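Local coordinates for uncharacterized N-acetyltransferase D2E76_00625 (Mycobacteroides abscessus, PDB 6YCA), which probably transfers acetyl groups from acetyl-coenzyme A to amines, as a GCN5-related N-acetyltransferase of the Eis type that cannot modify aminoglycosides, at residues T24-L29 against T115-R120; G77-Y82 against T100-L105; L86-G91 against V372-N377; A320-T325 against A401-G406. All coordinates share one frame; numbering follows the deposited sequence.

Contact 1: T24-L29 against T115-R120. With ACO (acetyl coenzyme *a), chain G; SO4 (sulfate ion), chain H.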
# COMPACT_ATOMS: atom_id res chain seq x y z
N THR A 24 37.83 34.45 -0.32
CA THR A 24 37.32 33.41 -1.20
C THR A 24 37.68 33.67 -2.67
O THR A 24 37.42 34.75 -3.20
CB THR A 24 35.79 33.26 -1.08
OG1 THR A 24 35.46 32.91 0.27
CG2 THR A 24 35.28 32.17 -2.02
N ASP A 25 38.30 32.68 -3.31
CA ASP A 25 38.80 32.80 -4.67
C ASP A 25 38.05 31.84 -5.58
O ASP A 25 37.83 30.67 -5.23
CB ASP A 25 40.31 32.50 -4.71
CG ASP A 25 40.92 32.73 -6.07
OD1 ASP A 25 40.32 33.47 -6.88
OD2 ASP A 25 42.00 32.16 -6.34
N ILE A 26 37.64 32.33 -6.75
CA ILE A 26 36.94 31.54 -7.76
C ILE A 26 37.83 31.47 -8.99
O ILE A 26 37.99 32.46 -9.70
CB ILE A 26 35.58 32.15 -8.12
CG1 ILE A 26 34.71 32.32 -6.87
CG2 ILE A 26 34.88 31.29 -9.17
CD1 ILE A 26 34.11 31.04 -6.36
N ARG A 27 38.41 30.30 -9.24
CA ARG A 27 39.28 30.11 -10.39
C ARG A 27 39.04 28.74 -11.02
O ARG A 27 38.47 27.85 -10.40
CB ARG A 27 40.76 30.27 -10.02
CG ARG A 27 41.21 29.37 -8.88
CD ARG A 27 42.72 29.40 -8.71
NE ARG A 27 43.16 28.68 -7.52
CZ ARG A 27 43.36 27.37 -7.48
NH1 ARG A 27 43.14 26.62 -8.56
NH2 ARG A 27 43.76 26.79 -6.35
N PHE A 28 39.50 28.59 -12.26
CA PHE A 28 39.39 27.31 -12.94
C PHE A 28 40.42 26.33 -12.40
O PHE A 28 41.56 26.70 -12.11
CB PHE A 28 39.63 27.49 -14.44
CG PHE A 28 38.41 27.92 -15.20
CD1 PHE A 28 37.39 27.02 -15.47
CD2 PHE A 28 38.29 29.23 -15.65
CE1 PHE A 28 36.27 27.42 -16.16
CE2 PHE A 28 37.16 29.63 -16.34
CZ PHE A 28 36.15 28.72 -16.60
N LEU A 29 40.01 25.07 -12.26
CA LEU A 29 40.95 24.05 -11.82
C LEU A 29 41.93 23.74 -12.94
O LEU A 29 41.58 23.78 -14.12
CB LEU A 29 40.18 22.79 -11.46
CG LEU A 29 38.99 23.05 -10.53
CD1 LEU A 29 38.28 21.76 -10.22
CD2 LEU A 29 39.46 23.73 -9.26
N THR A 115 26.47 32.02 -6.15
CA THR A 115 26.31 33.23 -6.95
C THR A 115 27.62 33.63 -7.60
O THR A 115 27.66 34.02 -8.77
CB THR A 115 25.75 34.36 -6.09
OG1 THR A 115 24.53 33.93 -5.47
CG2 THR A 115 25.48 35.60 -6.93
N ALA A 116 28.72 33.52 -6.86
CA ALA A 116 30.03 33.80 -7.45
C ALA A 116 30.37 32.79 -8.54
O ALA A 116 30.93 33.17 -9.58
CB ALA A 116 31.10 33.78 -6.36
N LEU A 117 30.02 31.52 -8.33
CA LEU A 117 30.29 30.49 -9.34
C LEU A 117 29.46 30.72 -10.59
O LEU A 117 29.99 30.70 -11.71
CB LEU A 117 30.03 29.11 -8.76
CG LEU A 117 31.09 28.57 -7.80
CD1 LEU A 117 30.61 27.30 -7.13
CD2 LEU A 117 32.38 28.31 -8.55
N VAL A 118 28.16 30.96 -10.43
CA VAL A 118 27.28 31.13 -11.59
C VAL A 118 27.65 32.39 -12.35
O VAL A 118 27.66 32.40 -13.59
CB VAL A 118 25.81 31.12 -11.15
CG1 VAL A 118 24.91 31.45 -12.33
CG2 VAL A 118 25.45 29.76 -10.58
N THR A 119 27.94 33.48 -11.63
CA THR A 119 28.33 34.73 -12.29
C THR A 119 29.60 34.55 -13.10
O THR A 119 29.69 34.99 -14.25
CB THR A 119 28.51 35.84 -11.26
OG1 THR A 119 27.29 36.03 -10.52
CG2 THR A 119 28.89 37.14 -11.94
N ARG A 120 30.61 33.89 -12.52
CA ARG A 120 31.85 33.63 -13.24
C ARG A 120 31.63 32.66 -14.39
O ARG A 120 32.20 32.83 -15.48
CB ARG A 120 32.89 33.07 -12.26
CG ARG A 120 34.24 32.77 -12.86
CD ARG A 120 35.02 34.05 -13.12
NE ARG A 120 36.45 33.78 -13.24
CZ ARG A 120 37.07 33.48 -14.37
NH1 ARG A 120 36.38 33.41 -15.51
NH2 ARG A 120 38.37 33.25 -14.37
N1A ACO G . 17.21 26.09 -1.58
C2A ACO G . 16.72 27.33 -1.47
N3A ACO G . 17.36 28.48 -1.67
C4A ACO G . 18.67 28.43 -2.03
C5A ACO G . 19.29 27.19 -2.19
C6A ACO G . 18.50 25.95 -1.94
N6A ACO G . 19.07 24.73 -2.09
N7A ACO G . 20.57 27.40 -2.55
C8A ACO G . 20.74 28.74 -2.62
N9A ACO G . 19.60 29.36 -2.29
C1B ACO G . 19.40 30.84 -2.28
C2B ACO G . 20.10 31.47 -1.08
O2B ACO G . 19.20 31.60 0.02
C3B ACO G . 20.40 32.85 -1.66
O3B ACO G . 19.21 33.63 -1.56
P3B ACO G . 19.30 35.16 -1.08
O7A ACO G . 19.93 35.21 0.29
O8A ACO G . 20.12 35.95 -2.08
O9A ACO G . 17.89 35.71 -1.02
C4B ACO G . 20.66 32.58 -3.14
O4B ACO G . 19.99 31.37 -3.46
C5B ACO G . 22.14 32.47 -3.47
O5B ACO G . 22.71 31.53 -2.56
P1A ACO G . 24.26 31.17 -2.53
O1A ACO G . 24.84 31.60 -1.20
O2A ACO G . 24.94 31.87 -3.68
O3A ACO G . 24.43 29.58 -2.72
P2A ACO G . 25.20 28.45 -1.88
O4A ACO G . 26.64 28.89 -1.67
O5A ACO G . 24.52 28.25 -0.54
O6A ACO G . 25.13 27.09 -2.73
CBP ACO G . 23.87 25.22 -3.62
CCP ACO G . 23.86 26.69 -3.25
CDP ACO G . 25.05 24.93 -4.54
CEP ACO G . 22.56 24.89 -4.32
CAP ACO G . 24.01 24.46 -2.31
OAP ACO G . 22.86 24.76 -1.51
C9P ACO G . 24.13 22.97 -2.49
O9P ACO G . 25.23 22.45 -2.60
N8P ACO G . 22.99 22.27 -2.50
C7P ACO G . 22.92 20.83 -2.62
C6P ACO G . 23.54 20.30 -3.91
C5P ACO G . 22.78 20.78 -5.13
O5P ACO G . 21.57 20.90 -5.10
N4P ACO G . 23.53 21.09 -6.18
C3P ACO G . 22.92 21.52 -7.42
C2P ACO G . 22.97 20.42 -8.47
S1P ACO G . 22.23 21.00 -9.95
C ACO G . 23.46 20.63 -11.02
O ACO G . 24.25 19.75 -10.73
CH3 ACO G . 23.56 21.37 -12.32
S SO4 H . 41.20 31.87 -13.64
O1 SO4 H . 41.16 32.25 -15.05
O2 SO4 H . 40.92 30.44 -13.53
O3 SO4 H . 42.52 32.15 -13.09
O4 SO4 H . 40.19 32.63 -12.90
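Ile-26 reaches from strand 25-28 onto helix 113-127, where Ala-116, Leu-117 and Arg-120 receive it. Its CG1 lies 3.9 Å from Ala-116 CB. Ile-26 CD1 comes equally close, 3.9 Å, to Leu-117 CD2, the two side chains crossing at about a right angle. Arg-120 runs past in the opposite direction, its CG 4.0 Å from Ile-26 CG2. A bend at chi2 (74°) then swings the guanidinium toward Phe-28, bringing Arg-120 NH1 to 3.9 Å from Phe-28 CE2, with the two planes 89° apart. A sulfate sits beside this pair. Phe-28 N donates to its O2 at 2.7 Å in a nearly straight bond (167°), whereas the approach of Arg-120 NH2 to the ion is modelled too short to be trusted in detail. One shell out, Leu-67 of the adjoining strand touches both Phe-28 and Arg-120, and Ala-69 touches Ile-26. At the start of the helix, Thr-115 holds phosphate oxygen O2A of acetyl-coenzyme A from its N and its OG1, as GNAT enzymes hold the pyrophosphate. Strand 25-28 thus meets the cofactor-binding helix through apolar contact, while Arg-120 and the N of Phe-28 come together at an anion, here a sulfate probably from the crystallisation liquor.

Contact 2: G77-Y82 against T100-L105; sequences GGADSY and THIGVL. With ACO (acetyl coenzyme *a), chain G.
Gly-78 and Gly-103 pair tightly in the hairpin of strands 75-87 and 93-104: Gly-78 N donates to Gly-103 O at 3.0 Å, and Gly-103 N returns a bond to Gly-78 O at 3.1 Å. A second hydrogen-bonded pair follows, with Asp-80 N 2.8 Å from Thr-100 O. In its return bond Thr-100 N stands 2.8 Å from Asp-80 O but 42° above that carbonyl's plane. Between the two pairs the register slips by one residue, a beta bulge in which His-101 takes a positive phi. Beside it Ala-79 CB packs 3.6 Å from Ile-102 CG1, against helix 113-127.

The looser side is that of His-101 and Tyr-82, both partly exposed, whereas their partners Asp-80 and Thr-100 are buried. The Asp-80 carboxylate runs alongside the imidazole, the planes 14° apart, yet the bond from His-101 ND1 to Asp-80 OD2 is weak at 3.2 Å. Thr-100 CG2 sits over the centre of one face of the His-101 ring and meets the edge of Tyr-82, 3.5 Å from Tyr-82 CE1. Tyr-82 OH is bonded to Leu-60 O, and Thr-100 OG1 to the O of the C-terminal residue, Phe-415.

From the bulge onward the backbone turns to the cofactor: Ile-102 O accepts weakly from N4P, and Val-104 N donates to O9P of acetyl-coenzyme A at 3.1 Å. A bulged strand whose backbone grips the pantetheine arm much as another strand would is a hallmark of the GNAT fold.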
# COMPACT_ATOMS: atom_id res chain seq x y z
N GLY A 77 33.79 24.03 -3.26
CA GLY A 77 32.63 24.07 -4.14
C GLY A 77 33.09 24.20 -5.57
O GLY A 77 34.28 24.44 -5.84
N GLY A 78 32.15 24.04 -6.49
CA GLY A 78 32.53 24.13 -7.89
C GLY A 78 31.34 24.08 -8.82
O GLY A 78 30.21 23.84 -8.41
N ALA A 79 31.64 24.33 -10.10
CA ALA A 79 30.65 24.28 -11.17
C ALA A 79 31.38 23.99 -12.47
O ALA A 79 32.41 24.61 -12.75
CB ALA A 79 29.89 25.61 -11.27
N ASP A 80 30.87 23.04 -13.24
CA ASP A 80 31.50 22.54 -14.46
C ASP A 80 30.53 22.66 -15.63
O ASP A 80 29.34 22.91 -15.46
CB ASP A 80 31.95 21.08 -14.27
CG ASP A 80 32.84 20.58 -15.40
OD1 ASP A 80 33.91 21.17 -15.64
OD2 ASP A 80 32.48 19.57 -16.04
N SER A 81 31.06 22.47 -16.83
CA SER A 81 30.24 22.49 -18.04
C SER A 81 30.96 21.72 -19.14
O SER A 81 32.15 21.41 -19.04
CB SER A 81 29.92 23.92 -18.48
OG SER A 81 31.11 24.69 -18.57
N TYR A 82 30.21 21.39 -20.18
CA TYR A 82 30.72 20.68 -21.34
C TYR A 82 30.44 21.48 -22.60
O TYR A 82 29.41 22.15 -22.71
CB TYR A 82 30.08 19.30 -21.47
CG TYR A 82 30.49 18.34 -20.38
CD1 TYR A 82 29.92 18.40 -19.12
CD2 TYR A 82 31.48 17.38 -20.61
CE1 TYR A 82 30.31 17.53 -18.11
CE2 TYR A 82 31.87 16.51 -19.60
CZ TYR A 82 31.28 16.59 -18.36
OH TYR A 82 31.65 15.73 -17.36
N THR A 100 26.92 21.46 -15.26
CA THR A 100 26.69 20.36 -14.32
C THR A 100 27.75 20.45 -13.23
O THR A 100 28.57 21.38 -13.20
CB THR A 100 26.70 19.01 -15.04
OG1 THR A 100 26.35 17.97 -14.12
CG2 THR A 100 28.09 18.72 -15.61
N HIS A 101 27.73 19.47 -12.32
CA HIS A 101 28.70 19.36 -11.23
C HIS A 101 28.66 20.53 -10.26
O HIS A 101 29.64 20.79 -9.55
CB HIS A 101 30.12 19.12 -11.76
CG HIS A 101 30.23 17.94 -12.66
ND1 HIS A 101 31.16 17.86 -13.67
CD2 HIS A 101 29.53 16.78 -12.71
CE1 HIS A 101 31.02 16.71 -14.31
NE2 HIS A 101 30.04 16.03 -13.74
N ILE A 102 27.55 21.27 -10.21
CA ILE A 102 27.43 22.41 -9.31
C ILE A 102 27.17 21.88 -7.90
O ILE A 102 26.29 21.04 -7.70
CB ILE A 102 26.29 23.34 -9.76
CG1 ILE A 102 26.64 24.04 -11.07
CG2 ILE A 102 25.99 24.36 -8.68
CD1 ILE A 102 25.63 25.08 -11.48
N GLY A 103 27.92 22.38 -6.93
CA GLY A 103 27.74 21.97 -5.55
C GLY A 103 28.68 22.64 -4.58
O GLY A 103 29.82 22.97 -4.94
N VAL A 104 28.22 22.89 -3.35
CA VAL A 104 29.03 23.47 -2.29
C VAL A 104 28.86 22.61 -1.04
O VAL A 104 27.74 22.18 -0.73
CB VAL A 104 28.63 24.93 -2.02
CG1 VAL A 104 29.43 25.52 -0.88
CG2 VAL A 104 28.81 25.77 -3.29
N LEU A 105 29.95 22.38 -0.31
CA LEU A 105 29.85 21.61 0.92
C LEU A 105 28.93 22.31 1.92
O LEU A 105 28.88 23.54 1.97
CB LEU A 105 31.21 21.38 1.58
CG LEU A 105 32.29 20.45 1.01
CD1 LEU A 105 31.83 19.72 -0.25
CD2 LEU A 105 33.60 21.17 0.79
N1A ACO G . 17.21 26.09 -1.58
C2A ACO G . 16.72 27.33 -1.47
N3A ACO G . 17.36 28.48 -1.67
C4A ACO G . 18.67 28.43 -2.03
C5A ACO G . 19.29 27.19 -2.19
C6A ACO G . 18.50 25.95 -1.94
N6A ACO G . 19.07 24.73 -2.09
N7A ACO G . 20.57 27.40 -2.55
C8A ACO G . 20.74 28.74 -2.62
N9A ACO G . 19.60 29.36 -2.29
C1B ACO G . 19.40 30.84 -2.28
C2B ACO G . 20.10 31.47 -1.08
O2B ACO G . 19.20 31.60 0.02
C3B ACO G . 20.40 32.85 -1.66
O3B ACO G . 19.21 33.63 -1.56
P3B ACO G . 19.30 35.16 -1.08
O7A ACO G . 19.93 35.21 0.29
O8A ACO G . 20.12 35.95 -2.08
O9A ACO G . 17.89 35.71 -1.02
C4B ACO G . 20.66 32.58 -3.14
O4B ACO G . 19.99 31.37 -3.46
C5B ACO G . 22.14 32.47 -3.47
O5B ACO G . 22.71 31.53 -2.56
P1A ACO G . 24.26 31.17 -2.53
O1A ACO G . 24.84 31.60 -1.20
O2A ACO G . 24.94 31.87 -3.68
O3A ACO G . 24.43 29.58 -2.72
P2A ACO G . 25.20 28.45 -1.88
O4A ACO G . 26.64 28.89 -1.67
O5A ACO G . 24.52 28.25 -0.54
O6A ACO G . 25.13 27.09 -2.73
CBP ACO G . 23.87 25.22 -3.62
CCP ACO G . 23.86 26.69 -3.25
CDP ACO G . 25.05 24.93 -4.54
CEP ACO G . 22.56 24.89 -4.32
CAP ACO G . 24.01 24.46 -2.31
OAP ACO G . 22.86 24.76 -1.51
C9P ACO G . 24.13 22.97 -2.49
O9P ACO G . 25.23 22.45 -2.60
N8P ACO G . 22.99 22.27 -2.50
C7P ACO G . 22.92 20.83 -2.62
C6P ACO G . 23.54 20.30 -3.91
C5P ACO G . 22.78 20.78 -5.13
O5P ACO G . 21.57 20.90 -5.10
N4P ACO G . 23.53 21.09 -6.18
C3P ACO G . 22.92 21.52 -7.42
C2P ACO G . 22.97 20.42 -8.47
S1P ACO G . 22.23 21.00 -9.95
C ACO G . 23.46 20.63 -11.02
O ACO G . 24.25 19.75 -10.73
CH3 ACO G . 23.56 21.37 -12.32

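Contact 3: L86-G91 against V372-N377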
# COMPACT_ATOMS: atom_id res chain seq x y z
N LEU A 86 22.79 22.79 -28.92
CA LEU A 86 21.37 22.68 -28.59
C LEU A 86 20.56 23.04 -29.82
O LEU A 86 20.82 24.07 -30.46
CB LEU A 86 21.00 23.61 -27.44
CG LEU A 86 19.66 23.39 -26.74
CD1 LEU A 86 19.78 23.76 -25.27
CD2 LEU A 86 18.56 24.20 -27.39
N THR A 87 19.57 22.21 -30.15
CA THR A 87 18.73 22.41 -31.32
C THR A 87 17.57 23.34 -30.96
O THR A 87 16.74 23.01 -30.11
CB THR A 87 18.21 21.08 -31.84
OG1 THR A 87 19.31 20.20 -32.12
CG2 THR A 87 17.39 21.29 -33.11
N VAL A 88 17.52 24.50 -31.62
CA VAL A 88 16.48 25.51 -31.40
C VAL A 88 15.41 25.35 -32.48
O VAL A 88 15.65 24.67 -33.48
CB VAL A 88 17.09 26.92 -31.42
CG1 VAL A 88 18.17 27.03 -30.36
CG2 VAL A 88 17.63 27.24 -32.81
N PRO A 89 14.22 25.94 -32.32
CA PRO A 89 13.18 25.80 -33.35
C PRO A 89 13.68 26.19 -34.73
O PRO A 89 14.27 27.26 -34.93
CB PRO A 89 12.08 26.75 -32.86
CG PRO A 89 12.22 26.74 -31.39
CD PRO A 89 13.70 26.61 -31.11
N GLY A 90 13.42 25.32 -35.70
CA GLY A 90 13.95 25.46 -37.04
C GLY A 90 15.10 24.53 -37.36
O GLY A 90 15.50 24.45 -38.52
N GLY A 91 15.63 23.83 -36.36
CA GLY A 91 16.66 22.83 -36.57
C GLY A 91 18.08 23.32 -36.36
O GLY A 91 18.99 22.49 -36.29
N VAL A 372 9.98 30.48 -22.94
CA VAL A 372 9.29 30.52 -24.23
C VAL A 372 10.20 30.14 -25.39
O VAL A 372 9.72 29.67 -26.43
CB VAL A 372 8.78 31.94 -24.50
CG1 VAL A 372 7.86 31.97 -25.71
CG2 VAL A 372 8.07 32.49 -23.29
N TYR A 373 11.52 30.29 -25.22
CA TYR A 373 12.43 30.31 -26.36
C TYR A 373 12.35 29.03 -27.19
O TYR A 373 12.42 29.08 -28.42
CB TYR A 373 13.86 30.56 -25.89
CG TYR A 373 14.86 30.55 -27.03
CD1 TYR A 373 14.98 31.63 -27.88
CD2 TYR A 373 15.64 29.43 -27.28
CE1 TYR A 373 15.87 31.62 -28.93
CE2 TYR A 373 16.54 29.41 -28.33
CZ TYR A 373 16.65 30.51 -29.15
OH TYR A 373 17.54 30.50 -30.20
N LEU A 374 12.18 27.89 -26.54
CA LEU A 374 12.20 26.61 -27.24
C LEU A 374 10.83 26.15 -27.70
O LEU A 374 10.71 25.07 -28.28
CB LEU A 374 12.86 25.53 -26.37
CG LEU A 374 14.36 25.74 -26.13
CD1 LEU A 374 14.93 24.61 -25.29
CD2 LEU A 374 15.10 25.87 -27.46
N GLY A 375 9.78 26.94 -27.45
CA GLY A 375 8.44 26.57 -27.81
C GLY A 375 7.70 25.79 -26.75
O GLY A 375 6.56 25.36 -27.00
N GLY A 376 8.31 25.58 -25.59
CA GLY A 376 7.68 24.85 -24.50
C GLY A 376 6.70 25.64 -23.67
O GLY A 376 6.06 25.06 -22.80
N ASN A 377 6.59 26.94 -23.92
CA ASN A 377 5.62 27.79 -23.25
C ASN A 377 5.21 28.88 -24.22
O ASN A 377 5.94 29.21 -25.16
CB ASN A 377 6.20 28.43 -21.99
CG ASN A 377 6.52 27.42 -20.91
OD1 ASN A 377 5.69 27.13 -20.05
ND2 ASN A 377 7.73 26.88 -20.95
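The Tyr-373 ring is met at its edge by Val-88, whose CG1 lies near the ring plane, 3.5 Å from Tyr-373 CE2. Val-88 CG1 is also 3.5 Å from Tyr-373 OH. With chi1 at 178° the ring extends from the end of helix 366-373 toward the 86-91 segment. The second cyclic group, Pro-89, packs on backbone rather than on a ring: its CG is 3.8 Å from Tyr-373 O and just as far, 3.8 Å, from Leu-374 O.

Beside the ring, Leu-374 CD2 is the common apolar point, 3.8 Å from Leu-86 CD2 and 4.0 Å from Pro-89 CD, the proline and leucine crossing at about a right angle. Val-88 to Gly-91 make a type II beta turn, closed by Gly-91 N to Val-88 O at 3.0 Å. In the 372-377 segment Gly-375, with positive phi, takes the chain out of the helix.

The contact is buried where the tip of strand 75-87, in the first GNAT region, meets the sterol carrier protein-like region. Tyr-373 OH is hydrogen-bonded to Ala-318 O of helix 315-321. Val-94 of strand 93-104 flanks Leu-86 and Val-88, while Leu-374 also rests on Ala-151 and Thr-152 of strand 149-160.

Contact 4: A320-T325 against A401-G406. With SO4 (sulfate ion), chain J.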
# COMPACT_ATOMS: atom_id res chain seq x y z
N ALA A 320 18.13 35.29 -32.91
CA ALA A 320 18.39 35.27 -34.34
C ALA A 320 18.59 33.86 -34.87
O ALA A 320 18.35 33.61 -36.06
CB ALA A 320 19.62 36.13 -34.65
N ALA A 321 19.01 32.93 -34.02
CA ALA A 321 19.30 31.57 -34.47
C ALA A 321 18.06 30.74 -34.71
O ALA A 321 18.13 29.73 -35.43
CB ALA A 321 20.21 30.86 -33.47
N ARG A 322 16.92 31.10 -34.11
CA ARG A 322 15.67 30.38 -34.29
C ARG A 322 14.84 31.03 -35.39
O ARG A 322 15.09 32.17 -35.81
CB ARG A 322 14.86 30.29 -33.00
CG ARG A 322 14.21 31.58 -32.54
CD ARG A 322 13.03 31.29 -31.61
NE ARG A 322 11.87 30.78 -32.35
CZ ARG A 322 10.75 30.35 -31.78
NH1 ARG A 322 10.62 30.35 -30.46
NH2 ARG A 322 9.75 29.91 -32.53
N THR A 323 13.87 30.27 -35.88
CA THR A 323 12.95 30.72 -36.92
C THR A 323 11.60 31.14 -36.34
O THR A 323 11.24 30.78 -35.22
CB THR A 323 12.77 29.61 -37.96
OG1 THR A 323 11.56 28.89 -37.68
CG2 THR A 323 13.96 28.69 -37.97
N TYR A 324 10.88 31.93 -37.13
CA TYR A 324 9.58 32.46 -36.75
C TYR A 324 8.64 32.36 -37.94
O TYR A 324 9.04 32.01 -39.05
CB TYR A 324 9.68 33.93 -36.31
CG TYR A 324 10.71 34.18 -35.23
CD1 TYR A 324 10.38 34.05 -33.89
CD2 TYR A 324 12.01 34.54 -35.55
CE1 TYR A 324 11.32 34.27 -32.90
CE2 TYR A 324 12.95 34.78 -34.57
CZ TYR A 324 12.60 34.64 -33.24
OH TYR A 324 13.54 34.86 -32.26
N THR A 325 7.36 32.67 -37.70
CA THR A 325 6.38 32.66 -38.77
C THR A 325 6.35 34.01 -39.48
O THR A 325 6.86 35.02 -38.98
CB THR A 325 4.99 32.32 -38.22
OG1 THR A 325 4.58 33.34 -37.29
CG2 THR A 325 5.00 30.98 -37.51
N ALA A 401 1.92 34.31 -32.25
CA ALA A 401 1.86 33.93 -33.65
C ALA A 401 3.26 33.73 -34.23
O ALA A 401 3.49 32.83 -35.03
CB ALA A 401 1.08 34.97 -34.45
N LEU A 402 4.21 34.57 -33.80
CA LEU A 402 5.58 34.47 -34.29
C LEU A 402 6.29 33.26 -33.71
O LEU A 402 6.95 32.51 -34.43
CB LEU A 402 6.35 35.74 -33.93
CG LEU A 402 6.09 36.98 -34.80
CD1 LEU A 402 6.83 38.19 -34.23
CD2 LEU A 402 6.49 36.72 -36.24
N PHE A 403 6.17 33.06 -32.39
CA PHE A 403 6.95 32.06 -31.67
C PHE A 403 6.36 30.66 -31.70
O PHE A 403 7.03 29.72 -31.23
CB PHE A 403 7.14 32.50 -30.21
CG PHE A 403 8.16 33.58 -30.02
CD1 PHE A 403 7.92 34.87 -30.46
CD2 PHE A 403 9.37 33.30 -29.40
CE1 PHE A 403 8.87 35.86 -30.28
CE2 PHE A 403 10.32 34.29 -29.21
CZ PHE A 403 10.07 35.57 -29.66
N SER A 404 5.15 30.48 -32.23
CA SER A 404 4.48 29.19 -32.16
C SER A 404 5.29 28.09 -32.84
O SER A 404 5.98 28.34 -33.84
CB SER A 404 3.11 29.28 -32.84
OG SER A 404 3.24 29.55 -34.23
N THR A 405 5.24 26.89 -32.27
CA THR A 405 5.88 25.70 -32.82
C THR A 405 4.90 24.54 -32.79
O THR A 405 3.95 24.52 -32.01
CB THR A 405 7.15 25.31 -32.05
OG1 THR A 405 6.81 24.99 -30.70
CG2 THR A 405 8.16 26.45 -32.06
N GLY A 406 5.16 23.54 -33.64
CA GLY A 406 4.26 22.41 -33.76
C GLY A 406 4.52 21.30 -32.76
O GLY A 406 3.61 20.52 -32.44
S SO4 J . 8.07 22.31 -35.34
O1 SO4 J . 9.17 21.34 -35.38
O2 SO4 J . 6.82 21.63 -35.70
O3 SO4 J . 8.33 23.38 -36.29
O4 SO4 J . 7.96 22.86 -34.00
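Tyr-324 turns the edge of its ring toward the face of Phe-403 in a T-shaped pair, centroids 5.1 Å apart and planes at 69°. The two side chains lie side by side and point the same way, with Tyr-324 CE1 above the rim of the phenylalanine, 3.7 Å from Phe-403 CZ. Arg-322 comes across Phe-403 at about a right angle, its guanidinium plane 71° from that of the ring, and Phe-403 CG lies over one face of the guanidinium.

A bend at chi3 (-74°) turns the arginine's end back on its own chain, where two nitrogens grip a single atom: Arg-322 NE is 2.9 Å and Arg-322 NH2 3.2 Å from Thr-323 O. Arg-322 NH2 also donates to Phe-403 O at 3.0 Å, approaching from above the carbonyl plane. Further along, Thr-325 N bonds to Leu-402 O at 3.3 Å, in the carbonyl plane and on a lone pair. Thr-325 OG1 donates to Ala-401 O at 2.6 Å.

Trp-379 adds another edge-to-face partner to Phe-403, and Gly-406 O is bonded to Thr-378 OG1 of a neighbouring subunit. The carbonyls of Ala-401, Leu-402 and Phe-403, the last three of helix 395-403, all receive donors from the 320-325 segment. Placing a buried arginine at this C-terminal end is probably favourable for its charge, and its three bonds fix the guanidinium's rotation.

Contacts 1 and 2 both reach acetyl-coenzyme A, contact 1 through Thr-115 alone and contact 2 along strand 93-104. They touch through Leu-117 on Gly-77 and Gly-78, yet contact 1 lies at the surface and contact 2 is buried. The first joins a strand to a helix by side chains, the second strand to strand mainly by backbone bonds. Strand 75-87 continues from contact 2 to contact 3, centred about 26 Å away, which is held by van der Waals packing across its segments, mostly of apolar side chains. Contact 4, partly buried and rich in polar bonds to a helix end, adjoins contact 3: Arg-322 and Thr-323 meet Pro-89, and Arg-322 NH1 lies beside Tyr-373 O.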